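Local coordinates for protein beta-1,3-glucosyltransferase (Paecilomyces sp. J18, PDB 5JVV) that belongs to the carbohydrate-active enzymes and is built as a beta-sandwich of two large curved beta-sheets, at residues V34-E37 against V38-E42. Numbering follows the deposited sequence.
Sequences VSRE and VAEGE
V34 sits just ahead of the short helix 36-41 and packs back on its first turn: its CB lies 3.7 Å from V38 CG1, the two side chains crossing at about a right angle, while CG2 rests on the methyl of A39. V34 bonds to S72 through its backbone, and A39 touches V45 and V73, so this helix face turns toward the sheets. S35 is the N-cap. Its OG stands between the backbone N and the carbonyl carbon (chi1 67°), turned to accept a weak bond from V38 N (3.5 Å), and gives its own proton to E37 OE2 at 2.8 Å, reaching that oxygen from above the carboxylate plane; the bend in the E37 chain, chi2 -84°, folds the acid back over the helix start. S35 O takes A39 N at 2.9 Å, the first of three i to i+4 bonds. R36 then runs out fully extended to E40, one turn on. R36 NE points almost straight at E40 OE2 (2.8 Å, 178° at the hydrogen), within the guanidinium plane, although the carboxylate stands nearly perpendicular to it. NH2 makes a further salt bridge to D16, a second anchor that probably helps hold the guanidinium's rotation. E37 O accepts from G41 N at 3.1 Å. Acid at the N-terminal turn, probably through the helix dipole, and the flanking ion pair should both stabilise this short helix.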
ATOM      1  N   VAL A  34       6.860 -10.792  11.353  1.00 10.24           N
ATOM      2  CA  VAL A  34       6.752 -12.141  11.928  1.00  8.79           C
ATOM      3  C   VAL A  34       5.997 -13.125  11.030  1.00 10.04           C
ATOM      4  O   VAL A  34       5.265 -12.730  10.122  1.00 11.16           O
ATOM      5  CB  VAL A  34       6.111 -12.121  13.322  1.00 12.67           C
ATOM      6  CG1 VAL A  34       6.966 -11.299  14.281  1.00 12.00           C
ATOM      7  CG2 VAL A  34       4.686 -11.571  13.253  1.00 12.85           C
ATOM      8  N   SER A  35       6.189 -14.416  11.296  1.00 12.52           N
ATOM      9  CA  SER A  35       5.554 -15.474  10.518  1.00 12.35           C
ATOM     10  C   SER A  35       4.065 -15.496  10.786  1.00 11.09           C
ATOM     11  O   SER A  35       3.591 -14.895  11.758  1.00 12.90           O
ATOM     12  CB  SER A  35       6.148 -16.832  10.868  1.00 12.82           C
ATOM     13  OG  SER A  35       5.824 -17.183  12.205  1.00 14.69           O
ATOM     14  N   ARG A  36       3.322 -16.185   9.926  1.00 10.44           N
ATOM     15  CA  ARG A  36       1.873 -16.272  10.092  1.00 11.43           C
ATOM     16  C   ARG A  36       1.444 -16.891  11.423  1.00 12.28           C
ATOM     17  O   ARG A  36       0.553 -16.359  12.087  1.00 13.96           O
ATOM     18  CB  ARG A  36       1.229 -17.010   8.916  1.00 13.38           C
ATOM     19  CG  ARG A  36      -0.273 -17.219   9.071  1.00 13.73           C
ATOM     20  CD  ARG A  36      -0.878 -17.736   7.785  1.00 16.48           C
ATOM     21  NE  ARG A  36      -2.269 -18.140   7.966  1.00 15.17           N
ATOM     22  CZ  ARG A  36      -2.997 -18.735   7.027  1.00 19.14           C
ATOM     23  NH1 ARG A  36      -4.254 -19.081   7.280  1.00 19.10           N
ATOM     24  NH2 ARG A  36      -2.460 -18.998   5.843  1.00 18.58           N
ATOM     25  N   GLU A  37       2.065 -17.996  11.832  1.00 11.85           N
ATOM     26  CA  GLU A  37       1.661 -18.627  13.092  1.00 12.69           C
ATOM     27  C   GLU A  37       1.942 -17.730  14.304  1.00  9.39           C
ATOM     28  O   GLU A  37       1.165 -17.724  15.266  1.00 13.82           O
ATOM     29  CB  GLU A  37       2.272 -20.027  13.260  1.00 15.83           C
ATOM     30  CG  GLU A  37       3.766 -20.049  13.494  1.00 18.43           C
ATOM     31  CD  GLU A  37       4.595 -19.992  12.218  1.00 23.18           C
ATOM     32  OE1 GLU A  37       4.021 -19.995  11.096  1.00 20.50           O
ATOM     33  OE2 GLU A  37       5.842 -19.937  12.347  1.00 19.31           O
ATOM     34  N   VAL A  38       3.024 -16.957  14.253  1.00 10.64           N
ATOM     35  CA  VAL A  38       3.306 -16.019  15.329  1.00 11.56           C
ATOM     36  C   VAL A  38       2.261 -14.914  15.327  1.00 10.61           C
ATOM     37  O   VAL A  38       1.730 -14.552  16.375  1.00 13.26           O
ATOM     38  CB  VAL A  38       4.714 -15.415  15.220  1.00 12.01           C
ATOM     39  CG1 VAL A  38       4.846 -14.224  16.141  1.00 13.31           C
ATOM     40  CG2 VAL A  38       5.763 -16.455  15.573  1.00 15.85           C
ATOM     41  N   ALA A  39       1.940 -14.411  14.138  1.00 10.45           N
ATOM     42  CA  ALA A  39       0.990 -13.311  14.003  1.00  9.03           C
ATOM     43  C   ALA A  39      -0.393 -13.721  14.484  1.00 11.94           C
ATOM     44  O   ALA A  39      -1.078 -12.951  15.172  1.00 13.70           O
ATOM     45  CB  ALA A  39       0.928 -12.855  12.563  1.00 10.49           C
ATOM     46  N   GLU A  40      -0.806 -14.933  14.131  1.00 12.28           N
ATOM     47  CA  GLU A  40      -2.108 -15.424  14.558  1.00 10.65           C
ATOM     48  C   GLU A  40      -2.155 -15.606  16.068  1.00 14.63           C
ATOM     49  O   GLU A  40      -3.166 -15.316  16.705  1.00 15.22           O
ATOM     50  CB  GLU A  40      -2.472 -16.713  13.820  1.00 10.05           C
ATOM     51  CG  GLU A  40      -2.846 -16.454  12.350  1.00 13.69           C
ATOM     52  CD  GLU A  40      -2.965 -17.720  11.530  1.00 19.43           C
ATOM     53  OE1 GLU A  40      -2.499 -18.782  11.997  1.00 26.30           O
ATOM     54  OE2 GLU A  40      -3.511 -17.647  10.405  1.00 18.90           O
ATOM     55  N   GLY A  41      -1.053 -16.070  16.645  1.00 16.06           N
ATOM     56  CA  GLY A  41      -1.001 -16.296  18.081  1.00 12.78           C
ATOM     57  C   GLY A  41      -1.055 -15.021  18.901  1.00 13.26           C
ATOM     58  O   GLY A  41      -1.551 -15.014  20.030  1.00 22.32           O
ATOM     59  N   GLU A  42      -0.561 -13.930  18.326  1.00 12.43           N
ATOM     60  CA  GLU A  42      -0.461 -12.667  19.046  1.00 15.74           C
ATOM     61  C   GLU A  42      -1.558 -11.703  18.594  1.00 17.69           C
ATOM     62  O   GLU A  42      -1.572 -10.521  18.975  1.00 17.99           O
ATOM     63  CB  GLU A  42       0.940 -12.067  18.881  1.00 21.30           C
ATOM     64  CG  GLU A  42       2.008 -13.003  19.435  1.00 20.38           C
ATOM     65  CD  GLU A  42       3.410 -12.447  19.396  1.00 29.45           C
ATOM     66  OE1 GLU A  42       4.341 -13.229  19.674  1.00 30.69           O
ATOM     67  OE2 GLU A  42       3.582 -11.247  19.105  1.00 31.98           O
TER